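PDB 5X3P: UBX domain-containing protein 7 from Homo sapiens, which links a subset of neddylated cullin-RING ubiquitin ligases to the segregase VCP/p97, which it engages through its UBX domain. Local coordinates for residues A[11-16]-A[34-39]; A[44-49]-A[77-82]. The protein carries 1 engineered substitution. All coordinates share one frame; numbering follows the deposited sequence.

Contact 1: residues A[11-16]-A[34-39]; sequences LRYPDG and KHVQSK
L11, near the end of strand 6-12, and Y13, just beyond it, reach to the last turn of helix 29-38 in this ubiquitin-like fold; here the helix end meets the strand end through side chains. No hydrogen bond joins 11-16 to 34-39, and the nearest CA atoms, those of L11 and V36, stay 8.6 Å apart.

The van der Waals contacts come first. L11 CD1 meets the edge of the imidazole, near its plane, at 3.7 Å from H35 CD2. V36 offers a different methyl to each partner: CG2 faces L11 CD1 at 4.3 Å, while CG1 lies at the edge of the phenol ring, 4.1 Å from Y13 CE1. That division follows from the valine torsion, which puts CG1 anti to the backbone N (chi1 170°) and CG2 on the N side. The closest approach is made by the aliphatic root of K39, whose CG packs against the hydroxyl oxygen, 3.3 Å from Y13 OH; the lysine then bends at chi2 (-62°) and carries its ammonium away from the tyrosine.

The polar ends meet without bonding each other, Y13 OH standing 4.0 Å from H35 NE2. Both are hydrogen-bonded to the carboxylate of E19 in strand 18-24, one oxygen apiece. Within the helix end, S38 OG donates to H35 O over 2.9 Å.

Y41 also packs against Y13 and V36, and the chain beyond Y13 leaves in a type I turn to G16. A leucine in place of Y13 would probably leave E19 OE1 without its phenol mate and open a gap beside K39. The chemistry implies an apolar seam finished by a shared acid: its carboxylate fixes the phenol hydroxyl and may also favour a protonated, positively charged H35.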
ATOM      1  N   LEU A  11      -6.829  -3.086  -2.313  1.00 12.06           N
ATOM      2  CA  LEU A  11      -5.663  -3.965  -2.353  1.00 12.35           C
ATOM      3  C   LEU A  11      -5.940  -5.141  -3.289  1.00 13.69           C
ATOM      4  O   LEU A  11      -6.969  -5.814  -3.184  1.00 15.35           O
ATOM      5  CB  LEU A  11      -5.316  -4.471  -0.956  1.00 18.31           C
ATOM      6  CG  LEU A  11      -5.214  -3.400   0.121  1.00 18.29           C
ATOM      7  CD1 LEU A  11      -4.896  -4.064   1.457  1.00 20.07           C
ATOM      8  CD2 LEU A  11      -4.140  -2.373  -0.243  1.00 23.98           C
ATOM      9  N   ARG A  12      -5.037  -5.364  -4.237  1.00 17.75           N
ATOM     10  CA  ARG A  12      -5.223  -6.413  -5.232  1.00 17.48           C
ATOM     11  C   ARG A  12      -4.117  -7.445  -5.027  1.00 20.68           C
ATOM     12  O   ARG A  12      -2.960  -7.189  -5.370  1.00 17.41           O
ATOM     13  CB  ARG A  12      -5.145  -5.817  -6.635  1.00 15.26           C
ATOM     14  CG  ARG A  12      -6.186  -4.741  -6.928  1.00 19.91           C
ATOM     15  CD  ARG A  12      -7.520  -5.357  -7.332  1.00 27.87           C
ATOM     16  NE  ARG A  12      -7.356  -6.231  -8.490  1.00 37.93           N
ATOM     17  CZ  ARG A  12      -7.310  -5.802  -9.747  1.00 42.93           C
ATOM     18  NH1 ARG A  12      -7.419  -4.506 -10.015  1.00 41.82           N
ATOM     19  NH2 ARG A  12      -7.153  -6.671 -10.741  1.00 47.60           N
ATOM     20  N   TYR A  13      -4.465  -8.583  -4.426  1.00 20.10           N
ATOM     21  CA  TYR A  13      -3.479  -9.629  -4.117  1.00 19.46           C
ATOM     22  C   TYR A  13      -3.260 -10.517  -5.331  1.00 19.28           C
ATOM     23  O   TYR A  13      -4.160 -10.652  -6.167  1.00 26.01           O
ATOM     24  CB  TYR A  13      -3.931 -10.434  -2.893  1.00 24.11           C
ATOM     25  CG  TYR A  13      -4.030  -9.618  -1.609  1.00 21.01           C
ATOM     26  CD1 TYR A  13      -2.902  -9.339  -0.844  1.00 22.77           C
ATOM     27  CD2 TYR A  13      -5.257  -9.148  -1.152  1.00 19.77           C
ATOM     28  CE1 TYR A  13      -2.996  -8.603   0.346  1.00 21.86           C
ATOM     29  CE2 TYR A  13      -5.363  -8.415   0.026  1.00 20.65           C
ATOM     30  CZ  TYR A  13      -4.233  -8.146   0.767  1.00 23.10           C
ATOM     31  OH  TYR A  13      -4.353  -7.414   1.929  1.00 24.66           O
ATOM     32  N   PRO A  14      -2.063 -11.130  -5.461  1.00 26.65           N
ATOM     33  CA  PRO A  14      -1.806 -11.720  -6.778  1.00 25.54           C
ATOM     34  C   PRO A  14      -2.569 -13.030  -7.022  1.00 29.55           C
ATOM     35  O   PRO A  14      -2.544 -13.521  -8.150  1.00 32.54           O
ATOM     36  CB  PRO A  14      -0.296 -11.971  -6.757  1.00 22.17           C
ATOM     37  CG  PRO A  14      -0.007 -12.288  -5.325  1.00 24.62           C
ATOM     38  CD  PRO A  14      -0.974 -11.419  -4.506  1.00 23.46           C
ATOM     39  N   ASP A  15      -3.220 -13.583  -6.000  1.00 30.40           N
ATOM     40  CA  ASP A  15      -4.070 -14.758  -6.203  1.00 30.14           C
ATOM     41  C   ASP A  15      -5.457 -14.353  -6.736  1.00 30.85           C
ATOM     42  O   ASP A  15      -6.260 -15.211  -7.135  1.00 29.31           O
ATOM     43  CB  ASP A  15      -4.183 -15.596  -4.920  1.00 34.54           C
ATOM     44  CG  ASP A  15      -4.718 -14.803  -3.733  1.00 39.48           C
ATOM     45  OD1 ASP A  15      -4.869 -13.568  -3.845  1.00 38.76           O
ATOM     46  OD2 ASP A  15      -4.989 -15.422  -2.679  1.00 42.51           O
ATOM     47  N   GLY A  16      -5.720 -13.043  -6.766  1.00 25.43           N
ATOM     48  CA  GLY A  16      -6.984 -12.514  -7.268  1.00 22.32           C
ATOM     49  C   GLY A  16      -7.923 -12.051  -6.170  1.00 18.11           C
ATOM     50  O   GLY A  16      -9.016 -11.536  -6.440  1.00 23.34           O
ATOM     51  N   LYS A  34       2.568  -3.473   6.892  1.00 13.64           N
ATOM     52  CA  LYS A  34       2.278  -4.443   7.947  1.00 21.61           C
ATOM     53  C   LYS A  34       0.915  -5.101   7.756  1.00 22.12           C
ATOM     54  O   LYS A  34       0.746  -6.282   8.039  1.00 22.33           O
ATOM     55  CB  LYS A  34       2.370  -3.797   9.341  1.00 21.58           C
ATOM     56  CG  LYS A  34       3.803  -3.640   9.891  1.00 27.90           C
ATOM     57  CD  LYS A  34       3.840  -2.905  11.262  1.00 49.10           C
ATOM     58  CE  LYS A  34       3.018  -3.614  12.358  1.00 50.57           C
ATOM     59  NZ  LYS A  34       1.598  -3.137  12.463  1.00 48.18           N
ATOM     60  N   HIS A  35      -0.064  -4.344   7.272  1.00 25.65           N
ATOM     61  CA  HIS A  35      -1.363  -4.943   6.994  1.00 19.13           C
ATOM     62  C   HIS A  35      -1.259  -6.035   5.943  1.00 19.77           C
ATOM     63  O   HIS A  35      -1.846  -7.111   6.086  1.00 19.98           O
ATOM     64  CB  HIS A  35      -2.390  -3.913   6.541  1.00 19.30           C
ATOM     65  CG  HIS A  35      -3.707  -4.525   6.194  1.00 18.36           C
ATOM     66  ND1 HIS A  35      -4.599  -4.954   7.153  1.00 18.06           N
ATOM     67  CD2 HIS A  35      -4.260  -4.840   4.997  1.00 20.69           C
ATOM     68  CE1 HIS A  35      -5.660  -5.474   6.564  1.00 21.69           C
ATOM     69  NE2 HIS A  35      -5.482  -5.415   5.253  1.00 17.35           N
ATOM     70  N   VAL A  36      -0.520  -5.761   4.870  1.00 18.71           N
ATOM     71  CA  VAL A  36      -0.359  -6.751   3.807  1.00 17.69           C
ATOM     72  C   VAL A  36       0.434  -7.969   4.299  1.00 18.32           C
ATOM     73  O   VAL A  36       0.168  -9.105   3.903  1.00 20.93           O
ATOM     74  CB  VAL A  36       0.281  -6.111   2.547  1.00 19.76           C
ATOM     75  CG1 VAL A  36       0.669  -7.167   1.537  1.00 15.31           C
ATOM     76  CG2 VAL A  36      -0.699  -5.106   1.924  1.00 13.86           C
ATOM     77  N   GLN A  37       1.404  -7.713   5.174  1.00 16.76           N
ATOM     78  CA  GLN A  37       2.189  -8.767   5.814  1.00 26.61           C
ATOM     79  C   GLN A  37       1.302  -9.699   6.646  1.00 28.48           C
ATOM     80  O   GLN A  37       1.441 -10.924   6.595  1.00 27.22           O
ATOM     81  CB  GLN A  37       3.254  -8.124   6.701  1.00 29.47           C
ATOM     82  CG  GLN A  37       4.409  -9.020   7.067  1.00 34.18           C
ATOM     83  CD  GLN A  37       5.671  -8.206   7.300  1.00 36.88           C
ATOM     84  OE1 GLN A  37       6.569  -8.152   6.438  1.00 31.81           O
ATOM     85  NE2 GLN A  37       5.735  -7.537   8.460  1.00 33.52           N
ATOM     86  N   SER A  38       0.377  -9.123   7.404  1.00 31.10           N
ATOM     87  CA  SER A  38      -0.529  -9.936   8.216  1.00 35.28           C
ATOM     88  C   SER A  38      -1.470 -10.769   7.342  1.00 37.85           C
ATOM     89  O   SER A  38      -2.044 -11.750   7.811  1.00 39.05           O
ATOM     90  CB  SER A  38      -1.352  -9.064   9.163  1.00 34.62           C
ATOM     91  OG  SER A  38      -2.528  -8.618   8.508  1.00 36.22           O
ATOM     92  N   LYS A  39      -1.629 -10.381   6.076  1.00 30.91           N
ATOM     93  CA  LYS A  39      -2.494 -11.121   5.152  1.00 28.53           C
ATOM     94  C   LYS A  39      -1.711 -12.198   4.415  1.00 31.86           C
ATOM     95  O   LYS A  39      -2.220 -12.812   3.468  1.00 30.45           O
ATOM     96  CB  LYS A  39      -3.165 -10.187   4.133  1.00 28.00           C
ATOM     97  CG  LYS A  39      -4.180  -9.212   4.732  1.00 30.18           C
ATOM     98  CD  LYS A  39      -5.351  -9.937   5.384  1.00 35.47           C
ATOM     99  CE  LYS A  39      -6.329  -8.940   5.988  1.00 41.35           C
ATOM    100  NZ  LYS A  39      -7.267  -9.596   6.942  1.00 48.10           N
TER

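Contact 2: residues A[44-49]-A[77-82]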
ATOM      1  N   GLU A  44       9.678  -8.935   2.772  1.00 24.76           N
ATOM      2  CA  GLU A  44      10.903  -9.524   2.222  1.00 29.19           C
ATOM      3  C   GLU A  44      10.690 -10.205   0.870  1.00 22.30           C
ATOM      4  O   GLU A  44      11.638 -10.379   0.108  1.00 24.65           O
ATOM      5  CB  GLU A  44      11.561 -10.509   3.213  1.00 35.10           C
ATOM      6  CG  GLU A  44      10.714 -10.877   4.433  1.00 45.77           C
ATOM      7  CD  GLU A  44      10.529  -9.714   5.406  1.00 54.99           C
ATOM      8  OE1 GLU A  44      11.514  -8.988   5.658  1.00 58.56           O
ATOM      9  OE2 GLU A  44       9.393  -9.515   5.894  1.00 54.21           O
ATOM     10  N   ARG A  45       9.450 -10.585   0.575  1.00 18.20           N
ATOM     11  CA  ARG A  45       9.129 -11.319  -0.656  1.00 21.91           C
ATOM     12  C   ARG A  45       8.185 -10.536  -1.592  1.00 20.93           C
ATOM     13  O   ARG A  45       8.171 -10.783  -2.810  1.00 19.00           O
ATOM     14  CB  ARG A  45       8.498 -12.689  -0.322  1.00 23.01           C
ATOM     15  CG  ARG A  45       8.283 -13.601  -1.529  1.00 31.75           C
ATOM     16  CD  ARG A  45       7.513 -14.884  -1.167  1.00 41.28           C
ATOM     17  NE  ARG A  45       7.327 -15.765  -2.321  1.00 44.31           N
ATOM     18  CZ  ARG A  45       7.630 -17.061  -2.329  1.00 49.22           C
ATOM     19  NH1 ARG A  45       8.134 -17.632  -1.240  1.00 50.82           N
ATOM     20  NH2 ARG A  45       7.427 -17.790  -3.421  1.00 50.58           N
ATOM     21  N   PHE A  46       7.403  -9.614  -1.024  1.00 21.29           N
ATOM     22  CA  PHE A  46       6.408  -8.846  -1.795  1.00 18.60           C
ATOM     23  C   PHE A  46       6.595  -7.339  -1.652  1.00 20.64           C
ATOM     24  O   PHE A  46       7.114  -6.864  -0.637  1.00 22.12           O
ATOM     25  CB  PHE A  46       4.983  -9.221  -1.376  1.00 19.88           C
ATOM     26  CG  PHE A  46       4.650 -10.665  -1.618  1.00 19.77           C
ATOM     27  CD1 PHE A  46       4.922 -11.626  -0.648  1.00 15.74           C
ATOM     28  CD2 PHE A  46       4.096 -11.069  -2.824  1.00 16.87           C
ATOM     29  CE1 PHE A  46       4.637 -12.976  -0.878  1.00 22.44           C
ATOM     30  CE2 PHE A  46       3.816 -12.413  -3.074  1.00 21.34           C
ATOM     31  CZ  PHE A  46       4.079 -13.372  -2.101  1.00 24.18           C
ATOM     32  N   GLU A  47       6.183  -6.589  -2.673  1.00 15.61           N
ATOM     33  CA  GLU A  47       6.274  -5.127  -2.635  1.00 15.39           C
ATOM     34  C   GLU A  47       4.927  -4.574  -3.080  1.00 15.03           C
ATOM     35  O   GLU A  47       4.088  -5.321  -3.622  1.00 15.06           O
ATOM     36  CB  GLU A  47       7.376  -4.624  -3.557  1.00 15.96           C
ATOM     37  CG  GLU A  47       7.220  -5.036  -5.036  1.00 16.47           C
ATOM     38  CD  GLU A  47       8.358  -4.514  -5.884  1.00 20.69           C
ATOM     39  OE1 GLU A  47       8.721  -3.335  -5.710  1.00 20.52           O
ATOM     40  OE2 GLU A  47       8.907  -5.277  -6.704  1.00 24.02           O
ATOM     41  N   LEU A  48       4.692  -3.291  -2.845  1.00 14.72           N
ATOM     42  CA  LEU A  48       3.404  -2.709  -3.184  1.00 14.38           C
ATOM     43  C   LEU A  48       3.622  -1.731  -4.336  1.00 14.67           C
ATOM     44  O   LEU A  48       4.622  -1.012  -4.365  1.00 15.46           O
ATOM     45  CB  LEU A  48       2.795  -2.002  -1.963  1.00 16.43           C
ATOM     46  CG  LEU A  48       2.814  -2.877  -0.705  1.00 19.45           C
ATOM     47  CD1 LEU A  48       2.443  -2.074   0.534  1.00 21.93           C
ATOM     48  CD2 LEU A  48       1.873  -4.052  -0.877  1.00 15.82           C
ATOM     49  N   LEU A  49       2.705  -1.730  -5.297  1.00 15.24           N
ATOM     50  CA  LEU A  49       2.754  -0.797  -6.422  1.00 18.07           C
ATOM     51  C   LEU A  49       1.384  -0.176  -6.552  1.00 15.36           C
ATOM     52  O   LEU A  49       0.397  -0.895  -6.532  1.00 16.06           O
ATOM     53  CB  LEU A  49       3.095  -1.521  -7.723  1.00 18.75           C
ATOM     54  CG  LEU A  49       4.577  -1.738  -8.021  1.00 30.49           C
ATOM     55  CD1 LEU A  49       5.093  -2.971  -7.304  1.00 36.88           C
ATOM     56  CD2 LEU A  49       4.837  -1.836  -9.527  1.00 29.16           C
ATOM     57  N   VAL A  77      -3.782  -0.644  -4.942  1.00 12.96           N
ATOM     58  CA  VAL A  77      -2.435  -1.099  -4.622  1.00 13.19           C
ATOM     59  C   VAL A  77      -2.303  -2.565  -5.019  1.00 14.09           C
ATOM     60  O   VAL A  77      -3.031  -3.422  -4.496  1.00 13.76           O
ATOM     61  CB  VAL A  77      -2.121  -0.962  -3.118  1.00 12.83           C
ATOM     62  CG1 VAL A  77      -0.674  -1.398  -2.837  1.00 15.38           C
ATOM     63  CG2 VAL A  77      -2.322   0.479  -2.642  1.00 12.56           C
ATOM     64  N   PHE A  78      -1.380  -2.847  -5.938  1.00 14.34           N
ATOM     65  CA  PHE A  78      -1.074  -4.225  -6.310  1.00 15.75           C
ATOM     66  C   PHE A  78       0.008  -4.801  -5.413  1.00 22.42           C
ATOM     67  O   PHE A  78       1.056  -4.193  -5.224  1.00 18.35           O
ATOM     68  CB  PHE A  78      -0.625  -4.283  -7.762  1.00 17.76           C
ATOM     69  CG  PHE A  78      -1.691  -3.880  -8.718  1.00 22.89           C
ATOM     70  CD1 PHE A  78      -2.652  -4.800  -9.120  1.00 22.39           C
ATOM     71  CD2 PHE A  78      -1.769  -2.575  -9.197  1.00 26.16           C
ATOM     72  CE1 PHE A  78      -3.667  -4.430  -9.997  1.00 24.68           C
ATOM     73  CE2 PHE A  78      -2.788  -2.198 -10.075  1.00 26.73           C
ATOM     74  CZ  PHE A  78      -3.732  -3.123 -10.473  1.00 24.19           C
ATOM     75  N   VAL A  79      -0.254  -5.976  -4.859  1.00 21.22           N
ATOM     76  CA  VAL A  79       0.761  -6.701  -4.117  1.00 22.10           C
ATOM     77  C   VAL A  79       1.478  -7.619  -5.111  1.00 22.13           C
ATOM     78  O   VAL A  79       0.864  -8.513  -5.690  1.00 23.56           O
ATOM     79  CB  VAL A  79       0.128  -7.505  -2.959  1.00 17.89           C
ATOM     80  CG1 VAL A  79       1.190  -8.213  -2.139  1.00 17.13           C
ATOM     81  CG2 VAL A  79      -0.687  -6.585  -2.075  1.00 15.26           C
ATOM     82  N   GLN A  80       2.771  -7.372  -5.329  1.00 15.61           N
ATOM     83  CA  GLN A  80       3.555  -8.121  -6.316  1.00 19.09           C
ATOM     84  C   GLN A  80       4.676  -8.859  -5.629  1.00 20.63           C
ATOM     85  O   GLN A  80       5.200  -8.393  -4.621  1.00 17.94           O
ATOM     86  CB  GLN A  80       4.197  -7.175  -7.323  1.00 23.54           C
ATOM     87  CG  GLN A  80       3.269  -6.612  -8.355  1.00 34.83           C
ATOM     88  CD  GLN A  80       4.002  -5.736  -9.343  1.00 41.60           C
ATOM     89  OE1 GLN A  80       5.237  -5.740  -9.407  1.00 41.24           O
ATOM     90  NE2 GLN A  80       3.247  -4.973 -10.119  1.00 48.83           N
ATOM     91  N   GLU A  81       5.076  -9.986  -6.205  1.00 18.66           N
ATOM     92  CA  GLU A  81       6.246 -10.705  -5.719  1.00 21.75           C
ATOM     93  C   GLU A  81       7.487  -9.951  -6.199  1.00 24.50           C
ATOM     94  O   GLU A  81       7.538  -9.510  -7.364  1.00 22.22           O
ATOM     95  CB  GLU A  81       6.239 -12.131  -6.280  1.00 23.68           C
ATOM     96  CG  GLU A  81       7.131 -13.112  -5.540  1.00 34.42           C
ATOM     97  CD  GLU A  81       6.991 -14.537  -6.065  1.00 35.99           C
ATOM     98  OE1 GLU A  81       7.959 -15.041  -6.673  1.00 37.93           O
ATOM     99  OE2 GLU A  81       5.911 -15.137  -5.873  1.00 39.79           O
ATOM    100  N   ARG A  82       8.478  -9.773  -5.321  1.00 17.94           N
ATOM    101  CA  ARG A  82       9.707  -9.073  -5.726  1.00 21.29           C
ATOM    102  C   ARG A  82      10.468  -9.841  -6.813  1.00 28.42           C
ATOM    103  O   ARG A  82      10.284 -11.054  -6.984  1.00 25.89           O
ATOM    104  CB  ARG A  82      10.608  -8.785  -4.515  1.00 21.55           C
ATOM    105  CG  ARG A  82       9.944  -7.884  -3.476  1.00 17.39           C
ATOM    106  CD  ARG A  82      10.861  -7.609  -2.296  1.00 18.74           C
ATOM    107  NE  ARG A  82      10.219  -6.719  -1.324  1.00 16.60           N
ATOM    108  CZ  ARG A  82      10.301  -5.397  -1.350  1.00 18.25           C
ATOM    109  NH1 ARG A  82      10.999  -4.808  -2.308  1.00 19.36           N
ATOM    110  NH2 ARG A  82       9.672  -4.672  -0.430  1.00 17.55           N
TER
HETATM  111  O   HOH W   1       7.936  -7.063  -8.606  1.00 34.23           O
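V77 opens the pairing by pressing CG1 against L48 CB at 3.6 Å, on the side where the sheet meets helix 29-38. F78 follows with two backbone bonds to L49, its N giving to L49 O at 2.7 Å and its O receiving L49 N; the phenyl ring turns one edge to L49 O and then runs outward. V79 returns to the helix side, where CG2 lies alongside L48 CD2 at 3.8 Å and CG1 touches F46 CB. Q80 makes the second hydrogen-bonded pair, with E47, and its side chain crosses that of L49 at about a right angle, with OE1 3.5 Å from L49 CD1. This is the antiparallel pairing of strand 46-50 with the central strand 74-81 of the ubiquitin-like beta-grasp fold, whose other neighbour, 6-12, runs parallel to it. At E81 the side chains of the bridged pair diverge: CB lies near F46 CE2, while OE2 reaches the guanidinium edge of R45 in a long salt bridge, 3.9 Å from NE. A water lies within hydrogen-bonding distance of E47 OE2 and E81 O, 2.8 Å from each. R82 closes the run with a nearly straight bond (177°) from its N to R45 O. Its chain is extended, E47 CB sits over one face of the R82 guanidinium, 3.7 Å from CZ, and the group is held by N43 O and S58 OG.

Contact 1 is the more buried of the two, joining helix 29-38 to the sheet, whereas contact 2 lies within the sheet and runs from a buried end at L48 and V79 to an exposed end at R45 and E81. They share no element directly, yet strands 6-12 and 74-81 are neighbours: R12 N probably bonds V77 O at 2.8 Å, and R12 O probably receives V79 N. V36 ties the two further, for it packs on L48 and V79 as well as on the tyrosine. The chemistry follows place: side chains and a carboxylate shared from strand 18-24 where helix meets sheet, backbone hydrogen bonds between strands, and a long salt bridge and a bound water toward the surface.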